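Local coordinates for protein glycerophosphodiester phosphodiesterase (Parabacteroides distasonis, PDB 3NO3) that belongs to the glycerophosphodiester phosphodiesterase family, has a TIM-barrel fold and binds a magnesium ion through carboxylate side chains, at residues A[9-14]-A[20-25]; A[38-43]-A[86-91]; A[42-45]-A[49-52]; A[133-138]-A[144-149]. One frame throughout, in Å; residues are numbered along the deposited sequence.

Interaction 1: A[9-14]-A[20-25]; sequences AHRGYW and AQNSIR
Arg11 and Gln21 run side by side and point the same way. At their ends Arg11 NH1 donates to Gln21 OE1 over 2.8 Å. The oxygen lies at the edge of the guanidinium, close to its plane. The nitrogen, by contrast, stands well above the carbonyl plane of the amide, which is turned 58° from the guanidinium. Gln21 also covers Trp14. Its CG sits over one face of the indole, 3.5 Å from the centroid of the five-membered ring, a CH-pi contact. Its NE2 reaches the same ring system further out, 3.3 Å from Trp14 CH2. The extended Gln21 chain thus lies between the arginine and the indole and touches both. The Trp14 CB packs on Ala20, with 3.4 Å between Trp14 CB and Ala20 C.

One backbone bond ties the two segments: Asn22 N donates to Arg11 O at 2.9 Å. Two type II turns set up this meeting, Ala9 to Gly12 and Ala20 to Ser23. The second is closed by Ser23 OG, which donates to Ala20 O over 2.7 Å. Ser23 is also the N-cap of helix 24-32, its OG reaching Ser26 N.

Further out, Trp14 NE1 bonds to Asp224, and Asn22 ND2 to Asp41, a magnesium ligand. Arg11 N bonds to Glu39, another ligand. The Arg11 side chain at its nearest atom is about 5 Å from the magnesium ion. The contact lies where the loop after strand 6-9 leads into helix 24-32, beside strand 37-44 of the barrel.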
# COMPACT_ATOMS: atom_id res chain seq x y z
N ALA A 9 4.45 2.49 6.61
CA ALA A 9 5.41 1.40 6.68
C ALA A 9 5.22 0.47 5.50
O ALA A 9 4.28 -0.36 5.48
CB ALA A 9 5.26 0.63 8.00
N HIS A 10 6.11 0.61 4.51
CA HIS A 10 6.13 -0.20 3.30
C HIS A 10 6.33 -1.68 3.68
O HIS A 10 7.35 -2.00 4.33
CB HIS A 10 7.34 0.23 2.43
CG HIS A 10 7.38 -0.40 1.07
ND1 HIS A 10 8.48 -1.07 0.57
CD2 HIS A 10 6.47 -0.35 0.06
CE1 HIS A 10 8.23 -1.42 -0.68
NE2 HIS A 10 7.01 -1.03 -1.00
N ARG A 11 5.39 -2.54 3.28
CA ARG A 11 5.38 -4.00 3.62
C ARG A 11 5.30 -4.26 5.14
O ARG A 11 5.73 -5.30 5.62
CB ARG A 11 6.58 -4.74 2.99
CG ARG A 11 6.61 -4.53 1.46
CD ARG A 11 7.78 -5.13 0.75
NE ARG A 11 7.81 -4.64 -0.63
CZ ARG A 11 8.75 -4.96 -1.54
NH1 ARG A 11 9.74 -5.80 -1.28
NH2 ARG A 11 8.68 -4.45 -2.74
N GLY A 12 4.76 -3.28 5.87
CA GLY A 12 4.79 -3.25 7.32
C GLY A 12 6.14 -2.90 7.86
O GLY A 12 7.08 -2.66 7.10
N TYR A 13 6.25 -2.86 9.18
CA TYR A 13 7.56 -2.57 9.76
C TYR A 13 8.34 -3.88 9.79
O TYR A 13 8.25 -4.64 10.75
CB TYR A 13 7.49 -1.92 11.13
CG TYR A 13 8.79 -1.39 11.71
CD1 TYR A 13 9.95 -1.18 10.94
CD2 TYR A 13 8.86 -1.03 13.05
CE1 TYR A 13 11.10 -0.66 11.48
CE2 TYR A 13 10.02 -0.49 13.60
CZ TYR A 13 11.14 -0.31 12.80
OH TYR A 13 12.29 0.23 13.33
N TRP A 14 9.11 -4.09 8.72
CA TRP A 14 9.85 -5.31 8.51
C TRP A 14 11.33 -5.23 8.85
O TRP A 14 11.91 -6.27 9.13
CB TRP A 14 9.66 -5.85 7.10
CG TRP A 14 10.21 -5.02 6.02
CD1 TRP A 14 9.57 -4.03 5.38
CD2 TRP A 14 11.50 -5.13 5.42
NE1 TRP A 14 10.38 -3.46 4.45
CE2 TRP A 14 11.58 -4.13 4.44
CE3 TRP A 14 12.61 -5.97 5.62
CZ2 TRP A 14 12.72 -3.91 3.66
CZ3 TRP A 14 13.75 -5.76 4.83
CH2 TRP A 14 13.80 -4.73 3.87
N ALA A 20 9.48 -9.52 9.00
CA ALA A 20 9.60 -9.98 7.63
C ALA A 20 8.67 -9.13 6.84
O ALA A 20 7.67 -8.68 7.36
CB ALA A 20 9.16 -11.45 7.46
N GLN A 21 9.00 -8.92 5.58
CA GLN A 21 8.09 -8.18 4.67
C GLN A 21 6.73 -8.85 4.61
O GLN A 21 6.64 -10.10 4.57
CB GLN A 21 8.73 -8.10 3.27
CG GLN A 21 9.96 -7.24 3.26
CD GLN A 21 10.73 -7.25 1.95
OE1 GLN A 21 10.19 -7.56 0.89
NE2 GLN A 21 12.00 -6.86 2.02
N ASN A 22 5.65 -8.06 4.59
CA ASN A 22 4.29 -8.58 4.32
C ASN A 22 3.85 -9.69 5.27
O ASN A 22 3.27 -10.71 4.87
CB ASN A 22 4.17 -9.01 2.84
CG ASN A 22 3.97 -7.83 1.90
OD1 ASN A 22 3.12 -7.02 2.16
ND2 ASN A 22 4.71 -7.76 0.79
N SER A 23 4.17 -9.51 6.55
CA SER A 23 3.96 -10.53 7.58
C SER A 23 3.01 -10.01 8.66
O SER A 23 2.73 -8.81 8.76
CB SER A 23 5.31 -10.93 8.21
OG SER A 23 5.89 -9.89 8.96
N ILE A 24 2.53 -10.93 9.49
CA ILE A 24 1.74 -10.60 10.67
C ILE A 24 2.60 -9.73 11.60
O ILE A 24 2.16 -8.66 12.06
CB ILE A 24 1.26 -11.86 11.37
CG1 ILE A 24 0.26 -12.63 10.45
CG2 ILE A 24 0.76 -11.52 12.82
CD1 ILE A 24 -1.05 -11.90 10.11
N ARG A 25 3.88 -10.11 11.78
CA ARG A 25 4.80 -9.37 12.63
C ARG A 25 5.00 -7.95 12.12
O ARG A 25 5.01 -7.03 12.91
CB ARG A 25 6.12 -10.13 12.73
CG ARG A 25 7.25 -9.50 13.51
CD ARG A 25 7.08 -9.39 14.99
NE ARG A 25 8.41 -9.37 15.65
CZ ARG A 25 8.63 -9.16 16.95
NH1 ARG A 25 9.89 -9.20 17.41
NH2 ARG A 25 7.64 -8.90 17.80

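Interaction 2: A[38-43]-A[86-91]; sequences SEFDVH and EQYLKR. With MG (magnesium ion), chain B.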
# COMPACT_ATOMS: atom_id res chain seq x y z
N SER A 38 0.05 0.88 7.29
CA SER A 38 0.84 -0.30 6.98
C SER A 38 0.43 -0.80 5.60
O SER A 38 -0.75 -1.12 5.36
CB SER A 38 0.62 -1.40 8.03
OG SER A 38 1.73 -2.30 8.06
N GLU A 39 1.41 -0.86 4.69
CA GLU A 39 1.21 -1.29 3.31
C GLU A 39 1.51 -2.78 3.16
O GLU A 39 2.39 -3.34 3.85
CB GLU A 39 2.06 -0.44 2.37
CG GLU A 39 1.83 -0.69 0.88
CD GLU A 39 2.82 -1.62 0.21
OE1 GLU A 39 3.72 -2.24 0.84
OE2 GLU A 39 2.76 -1.69 -1.06
N PHE A 40 0.74 -3.41 2.27
CA PHE A 40 0.91 -4.81 1.97
C PHE A 40 0.44 -5.14 0.55
O PHE A 40 -0.40 -4.41 -0.00
CB PHE A 40 0.21 -5.66 3.07
CG PHE A 40 -1.23 -5.36 3.22
CD1 PHE A 40 -2.17 -6.04 2.48
CD2 PHE A 40 -1.67 -4.37 4.10
CE1 PHE A 40 -3.51 -5.74 2.62
CE2 PHE A 40 -3.01 -4.08 4.23
CZ PHE A 40 -3.93 -4.77 3.48
N ASP A 41 0.99 -6.23 -0.02
CA ASP A 41 0.78 -6.59 -1.40
C ASP A 41 -0.09 -7.83 -1.53
O ASP A 41 0.14 -8.83 -0.84
CB ASP A 41 2.12 -6.83 -2.06
CG ASP A 41 3.05 -5.68 -1.87
OD1 ASP A 41 2.71 -4.58 -2.36
OD2 ASP A 41 4.14 -5.83 -1.28
N VAL A 42 -1.07 -7.79 -2.41
CA VAL A 42 -2.10 -8.84 -2.50
C VAL A 42 -2.17 -9.45 -3.91
O VAL A 42 -2.21 -8.72 -4.89
CB VAL A 42 -3.44 -8.31 -2.08
CG1 VAL A 42 -4.55 -9.45 -2.13
CG2 VAL A 42 -3.35 -7.65 -0.67
N HIS A 43 -2.17 -10.80 -3.98
CA HIS A 43 -2.42 -11.57 -5.21
C HIS A 43 -3.65 -12.48 -5.03
O HIS A 43 -3.93 -12.94 -3.92
CB HIS A 43 -1.30 -12.54 -5.50
CG HIS A 43 0.05 -11.94 -5.67
ND1 HIS A 43 0.60 -11.73 -6.91
CD2 HIS A 43 1.00 -11.62 -4.76
CE1 HIS A 43 1.82 -11.25 -6.76
NE2 HIS A 43 2.09 -11.16 -5.47
N GLU A 86 -7.40 -12.90 4.41
CA GLU A 86 -8.28 -13.05 5.54
C GLU A 86 -7.55 -13.02 6.87
O GLU A 86 -8.00 -12.34 7.78
CB GLU A 86 -9.05 -14.35 5.45
CG GLU A 86 -10.08 -14.57 6.56
CD GLU A 86 -10.74 -15.96 6.52
OE1 GLU A 86 -10.07 -16.95 6.09
OE2 GLU A 86 -11.93 -16.05 6.98
N GLN A 87 -6.48 -13.79 6.99
CA GLN A 87 -5.65 -13.75 8.22
C GLN A 87 -5.08 -12.36 8.50
O GLN A 87 -5.00 -11.89 9.67
CB GLN A 87 -4.48 -14.74 8.11
CG GLN A 87 -4.92 -16.21 8.25
CD GLN A 87 -3.96 -17.19 7.66
OE1 GLN A 87 -2.85 -16.85 7.22
NE2 GLN A 87 -4.36 -18.46 7.69
N TYR A 88 -4.64 -11.70 7.44
CA TYR A 88 -4.02 -10.36 7.55
C TYR A 88 -5.04 -9.39 8.09
O TYR A 88 -4.75 -8.63 9.03
CB TYR A 88 -3.43 -9.88 6.20
CG TYR A 88 -2.09 -9.19 6.32
CD1 TYR A 88 -0.94 -9.92 6.56
CD2 TYR A 88 -1.96 -7.81 6.20
CE1 TYR A 88 0.32 -9.31 6.69
CE2 TYR A 88 -0.70 -7.20 6.31
CZ TYR A 88 0.42 -7.96 6.55
OH TYR A 88 1.65 -7.33 6.71
N LEU A 89 -6.25 -9.46 7.53
CA LEU A 89 -7.35 -8.62 7.96
C LEU A 89 -7.91 -8.96 9.33
O LEU A 89 -8.30 -8.05 10.05
CB LEU A 89 -8.47 -8.63 6.90
CG LEU A 89 -7.98 -8.09 5.54
CD1 LEU A 89 -9.14 -8.08 4.57
CD2 LEU A 89 -7.28 -6.71 5.62
N LYS A 90 -7.93 -10.24 9.72
CA LYS A 90 -8.38 -10.61 11.05
C LYS A 90 -7.45 -9.95 12.09
O LYS A 90 -7.91 -9.42 13.11
CB LYS A 90 -8.42 -12.14 11.20
CG LYS A 90 -8.85 -12.71 12.57
CD LYS A 90 -9.09 -14.24 12.50
CE LYS A 90 -9.29 -14.91 13.86
NZ LYS A 90 -8.11 -14.77 14.78
N ARG A 91 -6.15 -9.98 11.82
CA ARG A 91 -5.18 -9.34 12.75
C ARG A 91 -5.33 -7.81 12.74
O ARG A 91 -5.37 -7.19 13.80
CB ARG A 91 -3.73 -9.76 12.39
CG ARG A 91 -2.64 -9.29 13.41
CD ARG A 91 -2.75 -9.99 14.72
NE ARG A 91 -1.96 -9.39 15.79
CZ ARG A 91 -2.37 -8.42 16.63
NH1 ARG A 91 -3.57 -7.85 16.54
NH2 ARG A 91 -1.54 -8.00 17.57
MG MG B . 3.72 -2.78 -2.58
O HOH W 1 1.57 -4.42 6.29
O HOH W 2 5.12 -3.45 -1.09
O HOH W 3 5.04 -3.73 -3.98
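Phe40 meets Tyr88 through CG, which lies 3.6 Å from Tyr88 CE2. The two side chains slide past each other in opposite directions. Tyr88 CD2 stands over one face of the Phe40 ring, toward its rim. The ring planes are inclined at 49°, an oblique pairing. Phe40 holds its ring between its own backbone N and carbonyl carbon (chi1 58°). Leu89 adds a looser touch, with its CD2 4.4 Å from Phe40 CZ.

This is the strand-to-helix layer of a TIM barrel: strand 37-44 is covered by helix 85-94, and Phe102 of the neighbouring strand 99-104 also meets the Phe40 ring. Glu39, next to Phe40, points away from the helix. It has CG anti to its backbone N (chi1 -174°) and then bends, bringing OE2 to 2.1 Å from the magnesium ion. Asp41 OD1 binds the same ion. Glu103 completes the protein's metal site, and water 3 is another ligand. Water 2 binds the ion too and donates to Glu39 OE1 and Asp41 OD2, linking the two carboxylates. Nearer the helix, water 1 donates to Glu39 O and is hydrogen-bonded to Ser38 OG and to Tyr88 OH, with 2.9 Å between water 1 and Tyr88 OH.

Interaction 3: A[42-45]-A[49-52]; sequences VHLT and VLVV
Leu50 reaches across to two side chains of the partner strand with a single methyl. Its CD2 lies 3.6 Å from Leu44 CD1 and 3.7 Å from Val42 CG1. Each pair crosses at a slant. Leu44 has CG anti to its backbone N (chi1 -165°), and its CD1 branch does the touching. Val42, Leu44, Leu50 and Val52 share one face of the sheet. There Leu44 packs on helix 110-126, and Val42 meets Phe102 and Leu104 of strand 99-104.

The two segments form an antiparallel beta hairpin, in which the end of barrel strand 37-44 pairs with the short strand 50-52. His43 and Val51 are a hydrogen-bonded pair: His43 N donates to Val51 O at 3.0 Å, and Val51 N to His43 O at 2.9 Å. The flanking pairs, Val42 with Val52 and Leu44 with Leu50, are non-hydrogen-bonded.

On the other face, His43 CB is 4.2 Å from Val51 CG2, and the imidazole ND1 is bonded to Gln64. Thr45 and Val51 cross at about a right angle, with Thr45 CG2 4.0 Å from Val51 CG1. Toward the turn, Thr45 N donates to Val49 O in a nearly straight bond (175°, 2.8 Å). Thr45 OG1 sits between its own backbone N and carbonyl carbon (chi1 69°). From there it accepts from Val49 N at 3.0 Å and is also hydrogen-bonded to Asp47, within the connecting turn.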
# COMPACT_ATOMS: atom_id res chain seq x y z
N VAL A 42 -1.07 -7.79 -2.41
CA VAL A 42 -2.10 -8.84 -2.50
C VAL A 42 -2.17 -9.45 -3.91
O VAL A 42 -2.21 -8.72 -4.89
CB VAL A 42 -3.44 -8.31 -2.08
CG1 VAL A 42 -4.55 -9.45 -2.13
CG2 VAL A 42 -3.35 -7.65 -0.67
N HIS A 43 -2.17 -10.80 -3.98
CA HIS A 43 -2.42 -11.57 -5.21
C HIS A 43 -3.65 -12.48 -5.03
O HIS A 43 -3.93 -12.94 -3.92
CB HIS A 43 -1.30 -12.54 -5.50
CG HIS A 43 0.05 -11.94 -5.67
ND1 HIS A 43 0.60 -11.73 -6.91
CD2 HIS A 43 1.00 -11.62 -4.76
CE1 HIS A 43 1.82 -11.25 -6.76
NE2 HIS A 43 2.09 -11.16 -5.47
N LEU A 44 -4.29 -12.78 -6.14
CA LEU A 44 -5.33 -13.77 -6.30
C LEU A 44 -4.70 -15.06 -6.89
O LEU A 44 -4.11 -15.05 -8.00
CB LEU A 44 -6.45 -13.24 -7.23
CG LEU A 44 -7.77 -14.00 -7.22
CD1 LEU A 44 -8.48 -13.95 -5.82
CD2 LEU A 44 -8.71 -13.46 -8.39
N THR A 45 -4.83 -16.16 -6.15
CA THR A 45 -4.38 -17.49 -6.59
C THR A 45 -5.30 -17.99 -7.73
O THR A 45 -6.37 -17.40 -7.97
CB THR A 45 -4.34 -18.51 -5.45
OG1 THR A 45 -5.69 -18.82 -5.03
CG2 THR A 45 -3.45 -18.02 -4.23
N VAL A 49 -8.19 -17.46 -4.09
CA VAL A 49 -7.84 -17.15 -2.71
C VAL A 49 -6.89 -15.95 -2.74
O VAL A 49 -5.93 -15.90 -3.54
CB VAL A 49 -7.21 -18.33 -1.98
CG1 VAL A 49 -6.80 -17.94 -0.51
CG2 VAL A 49 -8.15 -19.55 -1.99
N LEU A 50 -7.18 -14.96 -1.92
CA LEU A 50 -6.34 -13.77 -1.82
C LEU A 50 -5.25 -14.04 -0.78
O LEU A 50 -5.54 -14.41 0.33
CB LEU A 50 -7.19 -12.54 -1.45
CG LEU A 50 -8.16 -12.08 -2.57
CD1 LEU A 50 -9.22 -11.21 -1.98
CD2 LEU A 50 -7.38 -11.32 -3.68
N VAL A 51 -4.00 -13.80 -1.15
CA VAL A 51 -2.83 -14.01 -0.27
C VAL A 51 -1.97 -12.78 -0.31
O VAL A 51 -2.09 -11.98 -1.25
CB VAL A 51 -2.03 -15.26 -0.70
CG1 VAL A 51 -2.91 -16.54 -0.60
CG2 VAL A 51 -1.47 -15.10 -2.16
N VAL A 52 -1.04 -12.68 0.65
CA VAL A 52 -0.26 -11.49 0.88
C VAL A 52 1.21 -11.81 0.64
O VAL A 52 1.82 -12.62 1.37
CB VAL A 52 -0.47 -10.94 2.29
CG1 VAL A 52 0.36 -9.65 2.49
CG2 VAL A 52 -1.93 -10.62 2.50

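Interaction 4: A[133-138]-A[144-149]; sequences TDYISF and KEFIRL
Tyr135 and Phe146 join a strand to the helix that follows it, within the beta-alpha-beta unit of strand 133-137, helix 140-149 and strand 155-157. This unit is part of the TIM barrel, and the contact is in the layer between the sheet and its outer helices.

The aromatic interaction carries it. The two rings form an offset stack, with centroids 4.0 Å apart and planes only 9° from parallel. Tyr135 CD1 and Phe146 CE1 come closest, at 3.4 Å. Phe146 CD1 lies over the centre of the tyrosine ring, while Tyr135 CD1 sits over the phenylalanine ring nearer its rim. Although the rings are nearly parallel, the side chains that carry them cross at about a right angle. Both residues hold CG beside the backbone N (chi1 -61° for Tyr135 and -75° for Phe146), and each ring is carried toward the other segment.

A CH-pi contact adds to the stack. Tyr135 CB stands over the same face of Phe146, 4.0 Å from the ring centroid. The tyrosine therefore covers the phenylalanine with its CB as well as its ring.

Apolar neighbours add to the packing. Val121 of helix 110-126 touches both side chains, and Phe102 meets Tyr135 edge-to-face. Phe146 also packs on Leu104 and Val155, of the strands on either side of 133-137.

The charged interaction belongs to the helix alone. Arg148 grips the Glu145 carboxylate side-on with two nitrogens, one to each oxygen. Arg148 NE donates to Glu145 OE1 over 2.9 Å, and Arg148 NH2 reaches Glu145 OE2 at 2.7 Å.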
# COMPACT_ATOMS: atom_id res chain seq x y z
N THR A 133 -9.41 0.99 4.95
CA THR A 133 -8.64 0.42 3.87
C THR A 133 -8.63 1.32 2.63
O THR A 133 -9.69 1.64 2.05
CB THR A 133 -9.18 -1.00 3.49
OG1 THR A 133 -9.20 -1.83 4.67
CG2 THR A 133 -8.34 -1.64 2.41
N ASP A 134 -7.43 1.71 2.23
CA ASP A 134 -7.14 2.52 1.05
C ASP A 134 -6.48 1.61 0.01
O ASP A 134 -5.68 0.75 0.37
CB ASP A 134 -6.15 3.65 1.40
CG ASP A 134 -6.66 4.61 2.46
OD1 ASP A 134 -7.85 4.58 2.89
OD2 ASP A 134 -5.82 5.43 2.86
N TYR A 135 -6.84 1.75 -1.26
CA TYR A 135 -6.32 0.89 -2.31
C TYR A 135 -5.28 1.62 -3.17
O TYR A 135 -5.41 2.85 -3.47
CB TYR A 135 -7.47 0.41 -3.22
CG TYR A 135 -8.53 -0.38 -2.50
CD1 TYR A 135 -8.26 -1.68 -2.06
CD2 TYR A 135 -9.78 0.16 -2.25
CE1 TYR A 135 -9.22 -2.43 -1.39
CE2 TYR A 135 -10.77 -0.59 -1.53
CZ TYR A 135 -10.47 -1.89 -1.10
OH TYR A 135 -11.44 -2.67 -0.45
N ILE A 136 -4.26 0.87 -3.57
CA ILE A 136 -3.24 1.35 -4.50
C ILE A 136 -2.95 0.24 -5.51
O ILE A 136 -3.05 -0.93 -5.16
CB ILE A 136 -1.96 1.81 -3.77
CG1 ILE A 136 -1.22 0.66 -3.05
CG2 ILE A 136 -2.30 2.93 -2.71
CD1 ILE A 136 0.14 1.09 -2.35
N SER A 137 -2.58 0.57 -6.75
CA SER A 137 -2.19 -0.47 -7.72
C SER A 137 -1.40 0.14 -8.87
O SER A 137 -1.67 1.27 -9.26
CB SER A 137 -3.42 -1.20 -8.29
OG SER A 137 -3.09 -2.30 -9.10
N PHE A 138 -0.45 -0.61 -9.41
CA PHE A 138 0.11 -0.27 -10.72
C PHE A 138 -0.83 -0.49 -11.87
O PHE A 138 -0.57 0.04 -12.96
CB PHE A 138 1.37 -1.11 -11.02
CG PHE A 138 2.58 -0.69 -10.19
CD1 PHE A 138 3.41 0.32 -10.64
CD2 PHE A 138 2.86 -1.29 -8.98
CE1 PHE A 138 4.51 0.74 -9.87
CE2 PHE A 138 3.98 -0.90 -8.23
CZ PHE A 138 4.79 0.11 -8.68
N LYS A 144 -9.56 1.16 -11.67
CA LYS A 144 -10.88 1.58 -12.16
C LYS A 144 -12.02 0.78 -11.51
O LYS A 144 -13.08 1.34 -11.15
CB LYS A 144 -10.94 1.48 -13.70
CG LYS A 144 -10.21 2.60 -14.48
CD LYS A 144 -10.25 2.28 -16.00
CE LYS A 144 -9.89 3.45 -16.85
NZ LYS A 144 -9.86 3.00 -18.28
N GLU A 145 -11.79 -0.52 -11.31
CA GLU A 145 -12.78 -1.36 -10.63
C GLU A 145 -12.92 -1.00 -9.16
O GLU A 145 -14.03 -0.96 -8.65
CB GLU A 145 -12.43 -2.84 -10.81
CG GLU A 145 -13.54 -3.83 -10.39
CD GLU A 145 -14.83 -3.72 -11.19
OE1 GLU A 145 -14.98 -2.88 -12.12
OE2 GLU A 145 -15.76 -4.49 -10.86
N PHE A 146 -11.82 -0.71 -8.46
CA PHE A 146 -11.95 -0.20 -7.08
C PHE A 146 -12.74 1.12 -6.99
O PHE A 146 -13.64 1.30 -6.17
CB PHE A 146 -10.57 0.01 -6.43
CG PHE A 146 -9.86 -1.25 -6.01
CD1 PHE A 146 -10.45 -2.16 -5.13
CD2 PHE A 146 -8.55 -1.47 -6.41
CE1 PHE A 146 -9.77 -3.31 -4.69
CE2 PHE A 146 -7.87 -2.64 -6.03
CZ PHE A 146 -8.49 -3.55 -5.16
N ILE A 147 -12.45 2.03 -7.91
CA ILE A 147 -13.17 3.31 -7.98
C ILE A 147 -14.68 3.07 -8.21
O ILE A 147 -15.53 3.66 -7.53
CB ILE A 147 -12.53 4.22 -9.08
CG1 ILE A 147 -11.13 4.71 -8.63
CG2 ILE A 147 -13.44 5.46 -9.40
CD1 ILE A 147 -10.25 5.19 -9.80
N ARG A 148 -15.01 2.19 -9.16
CA ARG A 148 -16.40 1.88 -9.51
C ARG A 148 -17.14 1.21 -8.35
O ARG A 148 -18.26 1.59 -8.04
CB ARG A 148 -16.45 0.93 -10.73
CG ARG A 148 -17.86 0.67 -11.26
CD ARG A 148 -17.85 -0.38 -12.38
NE ARG A 148 -17.67 -1.75 -11.90
CZ ARG A 148 -18.61 -2.51 -11.32
NH1 ARG A 148 -19.84 -2.06 -11.08
NH2 ARG A 148 -18.31 -3.77 -10.95
N LEU A 149 -16.51 0.24 -7.72
CA LEU A 149 -17.11 -0.50 -6.63
C LEU A 149 -17.20 0.31 -5.33
O LEU A 149 -18.15 0.12 -4.57
CB LEU A 149 -16.33 -1.78 -6.33
CG LEU A 149 -16.45 -2.88 -7.38
CD1 LEU A 149 -15.53 -3.95 -7.05
CD2 LEU A 149 -17.92 -3.45 -7.44

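How the interactions relate
Interactions 1 to 4 follow that order along the chain and belong to one TIM-barrel domain. Interactions 2 and 3 both use strand 37-44, share Val42 and His43, and have centres 9 Å apart; Val52 packs on Phe40 and Tyr88. Interaction 1 lies about 10 Å from interaction 2, centre to centre. The two touch where Gly12 CA is 3.3 Å from Ser38 OG. Interaction 4 is further along the same sheet, its centre about 15 Å from that of interaction 2 and 21 Å from that of interaction 1, across the chain's centre from the latter. Interaction 2 carries two magnesium ligands and interaction 1 borders the site. Interaction 4 packs a helix on the sheet, though Ile136 on its strand still touches Glu39.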